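Local coordinates for heterokaryon incompatibility protein s (PDB 2WVQ) that triggers heterokaryon incompatibility on meeting its het-S counterpart and forms the [het-s] prion, seen here through its dimeric N-terminal globular domain, at residues Q46-I51 / G209-A214; K53-R58 / R169-L174; L92-S97 / D165-F170; I190-V195 / D217-K222. The protein carries 2 engineered substitutions. One frame throughout, in Å; residues are numbered along the deposited sequence.

Contact 1. Residues Q46-I51 / G209-A214; sequences QLRLDI and GGIDAA
Arg-48 NH1 is gripped by two backbone carbonyls. Gly-209 O accepts a hydrogen bond from it at 2.5 Å, unusually short, so that its exact length is doubtful, and Ala-207 O, at the C-terminal end of helix 198-207, adds a weak one. The first is not ideal: the N-H...O angle is 144°, although the donor lies in the carbonyl plane of Gly-209 with a C=O...N angle of 158°. The guanidinium gets there because the Arg-48 chain bends twice, at chi2 and chi3, and Ile-211 fills the inside of that bend. Its CG2 sits over one face of the guanidinium near the rim, 3.4 Å from NH2 of Arg-48. Its CG1, placed between the backbone N and the carbonyl carbon (chi1 69°), carries CD1 to the helix backbone, 3.4 Å from Arg-48 O.

Ile-51, one turn on, meets this segment almost entirely through one branch. Its CG2 lies 3.8 Å from Ile-211 CG1, the two side chains crossing at about a right angle, and 3.6 Å from Asp-212 CB. Asp-212 is the N-cap of helix 213-224: OD1 accepts from Met-215 N, while OD2 forms a salt bridge with Arg-58, further along helix 42-62.

The connection between helices 198-207 and 213-224 is therefore laid over helix 42-62 of this largely helical domain. Arginines hold its carbonyls and its capping carboxylate, with isoleucines packed between. Such pairing of buried charge with backbone acceptors probably limits the cost of enclosing the Arg-48 cation.

Contact 2. Residues K53-R58 / R169-L174; sequences KARLSR and RFVDEL
The Arg-55 side chain leaves helix 42-62 with CG anti to the backbone N (chi1 -167°) and stays extended as far as NE, a reach that brings its guanidinium across to the Asp-172 carboxylate. Asp-172 starts out pointing away from that helix, but with CG beside its own backbone N (chi1 -70°) the carboxylate swings back to meet the arginine. Arg-55 NH2 donates to Asp-172 OD2 at 2.6 Å in a nearly straight bond (170°). The acceptor lies within the guanidinium plane and is approached nearly along its C-O axis. Arg-55 NH1 adds a weak 3.3 Å bond to the same Asp-172 OD2, and a bridging water donates to that OD2 at 2.7 Å. The other oxygen of the carboxylate, Asp-172 OD1, pairs with Arg-169 NH1 at 3.2 Å, one turn earlier on the same helix, making a three-residue salt-bridge network.

These are two near-parallel helices of the helical globular (HeLo) domain, with local axes 10.0 Å apart. Val-171 sits in the seam between them, and its two methyls divide the work. CG1 covers one face of the Arg-55 guanidinium, 3.5 Å from NE, while CG2 turns to Leu-56, 3.9 Å from its CD1. Leu-56 CD1 also reaches Leu-174 CD2 at 4.1 Å, extending the apolar strip along helix 157-176.

Arg-55 has further polar partners: NE pairs with Glu-175, and NH1 makes weak bonds to the carbonyls of Ala-168 and Ile-211. Phe-22 and Val-26 of helix 18-28 also touch the Leu-56 side chain.

Contact 3. Residues L92-S97 / D165-F170; sequences LLLFES and DQVARF
Apolar packing carries nearly all of the direct contact between Leu-94 and the helix turn from Gln-166 to Phe-170, and most of it falls to one methyl. Leu-94 CD2 is 3.5 Å from Gln-166 CB, 3.9 Å from Val-167 CG2 and 3.9 Å from Phe-170 CE1. The last approach is at the edge of the phenyl ring and in its plane, so the leucine adjoins the ring rather than stacking on it. CG of Leu-94 stands anti to the backbone N (chi1 -170°), which carries CG and its two methyls toward helix 157-176. A second, looser touch joins Phe-95 CE1 to Val-167 CG2 at 4.3 Å, and Phe-95 also meets Phe-29 edge-to-face.

Polar groups play a different part. The Gln-166 chain, bent at chi2, runs beside the other leucine methyl, with OE1 3.9 Å from Leu-94 CD1, and spends its amide oxygen on Lys-162 of the second subunit. Within helix 79-108, Ser-97 OG donates to Leu-93 O at 3.0 Å, sharing that acceptor with Ser-97 N, which comes from the opposite face of the carbonyl plane.

Geometrically this is an antiparallel helix pair, the segment axes 174° apart in direction and 11.1 Å distant. The second subunit lies alongside: its Arg-104 packs on Phe-170 and its Ser-97 on Leu-93. Between these two segments the contact thus rests on van der Waals packing, while the polar end of Gln-166 is directed to the homodimer interface.

Contact 4. Residues I190-V195 / D217-K222; sequences IEIEEV and DAAAQK
The flat group at the centre is the peptide carbonyl of Ile-192, met by Lys-222 NZ from 17° outside its plane; the C=O...N angle is 132° and the hydrogen bond measures 3.2 Å. The contact joins segment 190-195 to helix 213-224 in the helical HeLo domain, with the Lys-222 amino group near backbone carbonyls of 192-195. The carbonyl oxygen of Glu-193 also lies close, 3.1 Å from Lys-222 NZ. A long, weak ion pair with Glu-196 adds a carboxylate to this neighbourhood, which should suit a positive charge.

The lysine gets there as a straight rod. CG stands anti to the backbone N (chi1 -168°) and the chain is extended beyond it, running alongside the Ile-192 side chain but pointing the other way. Ile-192 fills the space between lysine and helix. Its CG2 touches Ala-218 CB at 4.1 Å, and its CD1 lies over the backbone of helix 213-224, 3.7 Å from Ala-219 N. The small alanine side chains probably allow this close approach. Leu-204 and Met-215 also pack against Ile-192, while Glu-191 pairs with Arg-58 and Arg-140. Just before the amino group, Lys-222 CE lies 3.3 Å from Val-195 O.

Overall arrangement
Helix 42-62 serves contacts 1 and 2, whose centres are about 10 Å apart, and helix 157-176 serves contacts 2 and 3, also about 10 Å apart between centres and sharing Arg-169 and Phe-170. Contacts 2 and 3 are nested inside the chain loop closed by contact 1. Contact 4 follows them in series but crosses contact 1, their segments alternating along the chain; both use helix 213-224. Contacts 3 and 4 lie on opposite sides of the chain's centre, about 26 Å apart between centres. Polar links join neighbours: Arg-58 pairs with both Asp-212 and Glu-191. The series thus runs from the dimer-facing helices, through the buried middle, to the C-terminal helix of the globular domain.

Contact 1. Residues Q46-I51 / G209-A214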
# COMPACT_ATOMS: atom_id res chain seq x y z
N GLN A 46 -17.82 0.42 8.17
CA GLN A 46 -17.51 -0.55 9.22
C GLN A 46 -17.92 -1.97 8.79
O GLN A 46 -17.11 -2.88 8.89
CB GLN A 46 -18.16 -0.17 10.55
CG GLN A 46 -17.90 -1.18 11.70
CD GLN A 46 -16.43 -1.30 12.05
OE1 GLN A 46 -15.82 -0.35 12.52
NE2 GLN A 46 -15.84 -2.48 11.79
N LEU A 47 -19.13 -2.13 8.25
CA LEU A 47 -19.57 -3.43 7.71
C LEU A 47 -18.67 -3.96 6.56
O LEU A 47 -18.46 -5.16 6.47
CB LEU A 47 -21.06 -3.43 7.32
CG LEU A 47 -22.08 -3.26 8.47
CD1 LEU A 47 -23.48 -3.01 7.99
CD2 LEU A 47 -22.07 -4.44 9.45
N ARG A 48 -18.18 -3.06 5.68
CA ARG A 48 -17.24 -3.42 4.60
C ARG A 48 -15.93 -4.00 5.17
O ARG A 48 -15.42 -5.01 4.66
CB ARG A 48 -16.88 -2.22 3.71
CG ARG A 48 -17.99 -1.47 3.07
CD ARG A 48 -18.33 -2.00 1.68
NE ARG A 48 -17.24 -1.85 0.71
CZ ARG A 48 -17.29 -2.34 -0.54
NH1 ARG A 48 -18.36 -3.01 -0.95
NH2 ARG A 48 -16.26 -2.16 -1.37
N LEU A 49 -15.41 -3.37 6.23
CA LEU A 49 -14.27 -3.90 7.01
C LEU A 49 -14.54 -5.28 7.68
O LEU A 49 -13.69 -6.18 7.63
CB LEU A 49 -13.85 -2.88 8.07
CG LEU A 49 -12.48 -2.19 8.20
CD1 LEU A 49 -11.57 -2.09 6.93
CD2 LEU A 49 -12.65 -0.84 8.88
N ASP A 50 -15.71 -5.43 8.31
CA ASP A 50 -16.08 -6.70 8.98
C ASP A 50 -16.20 -7.83 7.95
O ASP A 50 -15.86 -8.97 8.25
CB ASP A 50 -17.42 -6.58 9.74
CG ASP A 50 -17.43 -5.47 10.83
OD1 ASP A 50 -18.54 -5.01 11.16
OD2 ASP A 50 -16.37 -5.06 11.38
N ILE A 51 -16.71 -7.50 6.76
CA ILE A 51 -16.82 -8.46 5.66
C ILE A 51 -15.48 -8.89 5.09
O ILE A 51 -15.30 -10.09 4.81
CB ILE A 51 -17.80 -7.99 4.56
CG1 ILE A 51 -19.23 -8.03 5.09
CG2 ILE A 51 -17.70 -8.84 3.30
CD1 ILE A 51 -20.16 -7.16 4.29
N GLY A 209 -20.52 -6.54 -2.00
CA GLY A 209 -20.21 -6.16 -3.37
C GLY A 209 -18.79 -5.67 -3.52
O GLY A 209 -18.35 -4.77 -2.79
N GLY A 210 -18.06 -6.28 -4.45
CA GLY A 210 -16.66 -5.94 -4.69
C GLY A 210 -15.62 -6.55 -3.75
O GLY A 210 -14.42 -6.45 -4.02
N ILE A 211 -16.07 -7.18 -2.66
CA ILE A 211 -15.14 -7.63 -1.62
C ILE A 211 -15.26 -9.11 -1.25
O ILE A 211 -14.27 -9.77 -0.92
CB ILE A 211 -15.14 -6.69 -0.35
CG1 ILE A 211 -16.44 -6.74 0.44
CG2 ILE A 211 -14.92 -5.22 -0.77
CD1 ILE A 211 -16.54 -5.60 1.49
N ASP A 212 -16.47 -9.64 -1.34
CA ASP A 212 -16.75 -11.03 -0.97
C ASP A 212 -17.95 -11.58 -1.75
O ASP A 212 -19.08 -11.59 -1.24
CB ASP A 212 -17.02 -11.11 0.54
CG ASP A 212 -17.10 -12.55 1.05
OD1 ASP A 212 -17.25 -13.49 0.23
OD2 ASP A 212 -17.07 -12.73 2.27
N ALA A 213 -17.68 -12.03 -2.99
CA ALA A 213 -18.71 -12.61 -3.89
C ALA A 213 -19.45 -13.82 -3.30
O ALA A 213 -20.66 -13.98 -3.53
CB ALA A 213 -18.10 -12.98 -5.22
N ALA A 214 -18.73 -14.67 -2.56
CA ALA A 214 -19.33 -15.82 -1.88
C ALA A 214 -20.46 -15.42 -0.91
O ALA A 214 -21.56 -16.00 -0.96
CB ALA A 214 -18.25 -16.66 -1.19

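Contact 2. Residues K53-R58 / R169-L174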
# COMPACT_ATOMS: atom_id res chain seq x y z
N LYS A 53 -12.72 -8.91 6.79
CA LYS A 53 -12.21 -9.75 7.88
C LYS A 53 -12.89 -11.13 7.85
O LYS A 53 -12.24 -12.14 8.06
CB LYS A 53 -12.43 -9.07 9.23
CG LYS A 53 -11.93 -9.85 10.42
CD LYS A 53 -12.45 -9.26 11.76
CE LYS A 53 -11.42 -9.54 12.87
NZ LYS A 53 -11.94 -9.22 14.21
N ALA A 54 -14.19 -11.17 7.57
CA ALA A 54 -14.93 -12.46 7.52
C ALA A 54 -14.43 -13.32 6.36
O ALA A 54 -14.34 -14.55 6.45
CB ALA A 54 -16.47 -12.21 7.38
N ARG A 55 -14.09 -12.66 5.26
CA ARG A 55 -13.70 -13.38 4.07
C ARG A 55 -12.28 -13.95 4.18
O ARG A 55 -12.00 -15.09 3.70
CB ARG A 55 -13.86 -12.52 2.83
CG ARG A 55 -13.76 -13.35 1.56
CD ARG A 55 -13.35 -12.51 0.41
NE ARG A 55 -12.82 -13.28 -0.71
CZ ARG A 55 -12.23 -12.73 -1.76
NH1 ARG A 55 -12.09 -11.39 -1.82
NH2 ARG A 55 -11.76 -13.48 -2.73
N LEU A 56 -11.40 -13.17 4.82
CA LEU A 56 -10.04 -13.60 5.15
C LEU A 56 -10.11 -14.79 6.14
O LEU A 56 -9.47 -15.85 5.94
CB LEU A 56 -9.22 -12.43 5.76
CG LEU A 56 -7.77 -12.68 6.27
CD1 LEU A 56 -6.84 -13.13 5.20
CD2 LEU A 56 -7.13 -11.47 7.03
N SER A 57 -10.91 -14.64 7.18
CA SER A 57 -11.03 -15.78 8.08
C SER A 57 -11.68 -17.04 7.44
O SER A 57 -11.28 -18.14 7.80
CB SER A 57 -11.64 -15.40 9.42
OG SER A 57 -13.03 -15.52 9.41
N ARG A 58 -12.64 -16.87 6.53
CA ARG A 58 -13.21 -17.98 5.78
C ARG A 58 -12.14 -18.79 5.09
O ARG A 58 -12.23 -20.01 5.10
CB ARG A 58 -14.30 -17.58 4.79
CG ARG A 58 -15.23 -18.77 4.29
CD ARG A 58 -16.21 -18.29 3.22
NE ARG A 58 -16.94 -17.12 3.71
CZ ARG A 58 -17.00 -15.91 3.14
NH1 ARG A 58 -16.40 -15.65 2.00
NH2 ARG A 58 -17.71 -14.94 3.73
N ARG A 169 -8.35 -8.30 -2.88
CA ARG A 169 -7.39 -8.78 -3.87
C ARG A 169 -6.41 -9.81 -3.30
O ARG A 169 -6.10 -10.80 -3.95
CB ARG A 169 -6.65 -7.63 -4.59
CG ARG A 169 -7.55 -6.64 -5.36
CD ARG A 169 -8.84 -7.28 -5.89
NE ARG A 169 -9.98 -6.41 -5.60
CZ ARG A 169 -11.23 -6.81 -5.39
NH1 ARG A 169 -11.55 -8.11 -5.40
NH2 ARG A 169 -12.18 -5.91 -5.14
N PHE A 170 -5.95 -9.61 -2.07
CA PHE A 170 -5.06 -10.56 -1.45
C PHE A 170 -5.75 -11.91 -1.17
O PHE A 170 -5.12 -12.95 -1.32
CB PHE A 170 -4.41 -10.01 -0.18
CG PHE A 170 -3.28 -9.02 -0.43
CD1 PHE A 170 -3.23 -7.81 0.30
CD2 PHE A 170 -2.26 -9.28 -1.34
CE1 PHE A 170 -2.18 -6.91 0.11
CE2 PHE A 170 -1.22 -8.38 -1.52
CZ PHE A 170 -1.18 -7.19 -0.80
N VAL A 171 -7.04 -11.89 -0.78
CA VAL A 171 -7.81 -13.10 -0.51
C VAL A 171 -8.18 -13.78 -1.84
O VAL A 171 -8.28 -15.02 -1.88
CB VAL A 171 -9.03 -12.88 0.48
CG1 VAL A 171 -9.80 -14.19 0.74
CG2 VAL A 171 -8.58 -12.33 1.82
N ASP A 172 -8.32 -13.01 -2.93
CA ASP A 172 -8.40 -13.58 -4.30
C ASP A 172 -7.17 -14.43 -4.60
O ASP A 172 -7.30 -15.56 -5.08
CB ASP A 172 -8.50 -12.50 -5.40
CG ASP A 172 -9.84 -11.76 -5.41
OD1 ASP A 172 -9.95 -10.73 -6.12
OD2 ASP A 172 -10.78 -12.20 -4.72
N GLU A 173 -5.99 -13.86 -4.35
CA GLU A 173 -4.70 -14.55 -4.55
C GLU A 173 -4.58 -15.83 -3.70
O GLU A 173 -4.15 -16.89 -4.20
CB GLU A 173 -3.54 -13.60 -4.23
CG GLU A 173 -2.94 -12.87 -5.42
CD GLU A 173 -1.60 -12.20 -5.09
OE1 GLU A 173 -0.54 -12.67 -5.58
OE2 GLU A 173 -1.60 -11.19 -4.34
N LEU A 174 -4.97 -15.74 -2.43
CA LEU A 174 -4.99 -16.85 -1.45
C LEU A 174 -5.92 -17.98 -1.86
O LEU A 174 -5.56 -19.17 -1.74
CB LEU A 174 -5.45 -16.34 -0.09
CG LEU A 174 -4.58 -16.19 1.16
CD1 LEU A 174 -3.09 -16.25 0.93
CD2 LEU A 174 -4.98 -14.97 1.99
O HOH W 1 -12.56 -10.22 -4.70

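Contact 3. Residues L92-S97 / D165-F170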
# COMPACT_ATOMS: atom_id res chain seq x y z
N LEU A 92 -0.02 -7.77 6.43
CA LEU A 92 0.60 -7.14 7.60
C LEU A 92 1.25 -5.77 7.33
O LEU A 92 1.05 -4.83 8.11
CB LEU A 92 1.60 -8.08 8.29
CG LEU A 92 1.18 -8.90 9.55
CD1 LEU A 92 -0.28 -9.01 9.83
CD2 LEU A 92 1.88 -10.26 9.72
N LEU A 93 2.04 -5.69 6.25
CA LEU A 93 2.64 -4.42 5.75
C LEU A 93 1.57 -3.35 5.43
O LEU A 93 1.77 -2.16 5.66
CB LEU A 93 3.49 -4.71 4.51
CG LEU A 93 5.01 -4.89 4.51
CD1 LEU A 93 5.59 -5.28 5.85
CD2 LEU A 93 5.45 -5.83 3.42
N LEU A 94 0.48 -3.80 4.83
CA LEU A 94 -0.71 -3.01 4.53
C LEU A 94 -1.27 -2.26 5.76
O LEU A 94 -1.60 -1.07 5.70
CB LEU A 94 -1.79 -3.95 3.94
CG LEU A 94 -3.05 -3.35 3.32
CD1 LEU A 94 -2.60 -2.28 2.30
CD2 LEU A 94 -3.85 -4.46 2.62
N PHE A 95 -1.39 -2.98 6.87
CA PHE A 95 -1.88 -2.46 8.13
C PHE A 95 -0.80 -1.61 8.84
O PHE A 95 -1.11 -0.55 9.40
CB PHE A 95 -2.37 -3.63 9.04
CG PHE A 95 -3.77 -4.13 8.71
CD1 PHE A 95 -3.96 -5.34 8.02
CD2 PHE A 95 -4.89 -3.38 9.10
CE1 PHE A 95 -5.27 -5.79 7.68
CE2 PHE A 95 -6.24 -3.84 8.81
CZ PHE A 95 -6.42 -5.04 8.10
N GLU A 96 0.47 -2.03 8.75
CA GLU A 96 1.56 -1.22 9.29
C GLU A 96 1.59 0.20 8.65
O GLU A 96 1.58 1.19 9.37
CB GLU A 96 2.91 -1.94 9.11
CG GLU A 96 3.95 -1.49 10.10
CD GLU A 96 5.34 -2.01 9.78
OE1 GLU A 96 6.29 -1.46 10.36
OE2 GLU A 96 5.47 -2.97 8.98
N SER A 97 1.56 0.29 7.32
CA SER A 97 1.41 1.53 6.56
C SER A 97 0.23 2.43 6.96
O SER A 97 0.39 3.66 7.09
CB SER A 97 1.31 1.21 5.05
OG SER A 97 2.48 0.52 4.63
N ASP A 165 -10.12 -2.90 -0.41
CA ASP A 165 -9.79 -3.28 -1.77
C ASP A 165 -8.55 -4.17 -1.89
O ASP A 165 -8.57 -5.17 -2.60
CB ASP A 165 -9.61 -2.04 -2.69
CG ASP A 165 -10.91 -1.23 -2.88
OD1 ASP A 165 -10.85 -0.15 -3.52
OD2 ASP A 165 -11.98 -1.66 -2.39
N GLN A 166 -7.47 -3.79 -1.21
CA GLN A 166 -6.27 -4.63 -1.20
C GLN A 166 -6.47 -5.96 -0.46
O GLN A 166 -5.93 -6.98 -0.89
CB GLN A 166 -5.08 -3.86 -0.64
CG GLN A 166 -4.64 -2.71 -1.55
CD GLN A 166 -3.13 -2.57 -1.61
OE1 GLN A 166 -2.60 -1.46 -1.47
NE2 GLN A 166 -2.43 -3.68 -1.86
N VAL A 167 -7.22 -5.97 0.65
CA VAL A 167 -7.51 -7.26 1.35
C VAL A 167 -8.31 -8.21 0.46
O VAL A 167 -7.98 -9.39 0.42
CB VAL A 167 -8.07 -7.11 2.82
CG1 VAL A 167 -8.53 -8.47 3.43
CG2 VAL A 167 -7.00 -6.48 3.78
N ALA A 168 -9.29 -7.69 -0.28
CA ALA A 168 -10.11 -8.48 -1.21
C ALA A 168 -9.24 -9.10 -2.30
O ALA A 168 -9.36 -10.30 -2.57
CB ALA A 168 -11.24 -7.62 -1.85
N ARG A 169 -8.35 -8.30 -2.88
CA ARG A 169 -7.39 -8.78 -3.87
C ARG A 169 -6.41 -9.81 -3.30
O ARG A 169 -6.10 -10.80 -3.95
CB ARG A 169 -6.65 -7.63 -4.59
CG ARG A 169 -7.55 -6.64 -5.36
CD ARG A 169 -8.84 -7.28 -5.89
NE ARG A 169 -9.98 -6.41 -5.60
CZ ARG A 169 -11.23 -6.81 -5.39
NH1 ARG A 169 -11.55 -8.11 -5.40
NH2 ARG A 169 -12.18 -5.91 -5.14
N PHE A 170 -5.95 -9.61 -2.07
CA PHE A 170 -5.06 -10.56 -1.45
C PHE A 170 -5.75 -11.91 -1.17
O PHE A 170 -5.12 -12.95 -1.32
CB PHE A 170 -4.41 -10.01 -0.18
CG PHE A 170 -3.28 -9.02 -0.43
CD1 PHE A 170 -3.23 -7.81 0.30
CD2 PHE A 170 -2.26 -9.28 -1.34
CE1 PHE A 170 -2.18 -6.91 0.11
CE2 PHE A 170 -1.22 -8.38 -1.52
CZ PHE A 170 -1.18 -7.19 -0.80

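Contact 4. Residues I190-V195 / D217-K222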
# COMPACT_ATOMS: atom_id res chain seq x y z
N ILE A 190 -23.36 -21.40 5.48
CA ILE A 190 -23.44 -21.60 6.93
C ILE A 190 -23.38 -20.27 7.73
O ILE A 190 -24.07 -20.13 8.75
CB ILE A 190 -22.34 -22.60 7.41
CG1 ILE A 190 -22.56 -23.99 6.80
CG2 ILE A 190 -22.26 -22.63 8.94
CD1 ILE A 190 -21.36 -24.93 6.90
N GLU A 191 -22.58 -19.31 7.28
CA GLU A 191 -22.45 -18.02 7.96
C GLU A 191 -23.78 -17.27 7.96
O GLU A 191 -24.15 -16.60 8.93
CB GLU A 191 -21.41 -17.14 7.28
CG GLU A 191 -20.01 -17.71 7.33
CD GLU A 191 -19.03 -16.90 6.52
OE1 GLU A 191 -19.43 -15.88 5.91
OE2 GLU A 191 -17.86 -17.28 6.51
N ILE A 192 -24.49 -17.45 6.85
CA ILE A 192 -25.70 -16.72 6.53
C ILE A 192 -27.01 -17.46 6.95
O ILE A 192 -28.10 -16.94 6.75
CB ILE A 192 -25.66 -16.35 5.01
CG1 ILE A 192 -25.90 -14.85 4.82
CG2 ILE A 192 -26.57 -17.26 4.15
CD1 ILE A 192 -24.95 -14.23 3.84
N GLU A 193 -26.90 -18.65 7.53
CA GLU A 193 -28.12 -19.39 7.91
C GLU A 193 -28.88 -18.84 9.12
O GLU A 193 -30.08 -19.09 9.26
CB GLU A 193 -27.90 -20.91 7.99
CG GLU A 193 -26.83 -21.42 8.94
CD GLU A 193 -26.97 -22.90 9.21
OE1 GLU A 193 -26.23 -23.71 8.61
OE2 GLU A 193 -27.86 -23.27 10.01
N GLU A 194 -28.22 -18.07 9.98
CA GLU A 194 -28.90 -17.52 11.16
C GLU A 194 -29.62 -16.20 10.87
O GLU A 194 -30.50 -15.76 11.64
CB GLU A 194 -27.92 -17.38 12.31
CG GLU A 194 -28.56 -17.36 13.67
CD GLU A 194 -27.89 -18.31 14.63
OE1 GLU A 194 -26.79 -18.82 14.30
OE2 GLU A 194 -28.45 -18.55 15.72
N VAL A 195 -29.27 -15.57 9.76
CA VAL A 195 -29.86 -14.29 9.41
C VAL A 195 -31.10 -14.51 8.53
O VAL A 195 -31.00 -14.89 7.36
CB VAL A 195 -28.79 -13.27 8.86
CG1 VAL A 195 -28.02 -13.84 7.69
CG2 VAL A 195 -29.39 -11.93 8.51
N ASP A 217 -23.36 -13.80 -2.98
CA ASP A 217 -24.18 -14.85 -3.63
C ASP A 217 -25.04 -15.64 -2.65
O ASP A 217 -26.17 -16.01 -2.98
CB ASP A 217 -23.30 -15.81 -4.43
CG ASP A 217 -22.59 -15.13 -5.60
OD1 ASP A 217 -22.94 -13.99 -5.94
OD2 ASP A 217 -21.67 -15.76 -6.17
N ALA A 218 -24.50 -15.89 -1.47
CA ALA A 218 -25.21 -16.58 -0.39
C ALA A 218 -26.43 -15.79 0.08
O ALA A 218 -27.49 -16.36 0.23
CB ALA A 218 -24.26 -16.89 0.77
N ALA A 219 -26.24 -14.49 0.34
CA ALA A 219 -27.35 -13.55 0.59
C ALA A 219 -28.39 -13.47 -0.54
O ALA A 219 -29.59 -13.52 -0.26
CB ALA A 219 -26.79 -12.16 0.90
N ALA A 220 -27.94 -13.35 -1.79
CA ALA A 220 -28.81 -13.31 -2.95
C ALA A 220 -29.64 -14.59 -3.07
O ALA A 220 -30.86 -14.52 -3.31
CB ALA A 220 -27.99 -13.08 -4.23
N GLN A 221 -28.99 -15.74 -2.88
CA GLN A 221 -29.68 -17.04 -2.94
C GLN A 221 -30.75 -17.13 -1.86
O GLN A 221 -31.79 -17.76 -2.07
CB GLN A 221 -28.67 -18.20 -2.78
CG GLN A 221 -28.00 -18.71 -4.09
CD GLN A 221 -26.60 -19.37 -3.84
OE1 GLN A 221 -25.99 -19.26 -2.76
NE2 GLN A 221 -26.10 -20.04 -4.88
N LYS A 222 -30.51 -16.50 -0.71
CA LYS A 222 -31.44 -16.60 0.42
C LYS A 222 -32.65 -15.67 0.29
O LYS A 222 -33.78 -16.06 0.62
CB LYS A 222 -30.72 -16.39 1.75
CG LYS A 222 -31.56 -16.77 2.95
CD LYS A 222 -30.68 -16.99 4.21
CE LYS A 222 -31.68 -17.38 5.36
NZ LYS A 222 -30.99 -18.16 6.45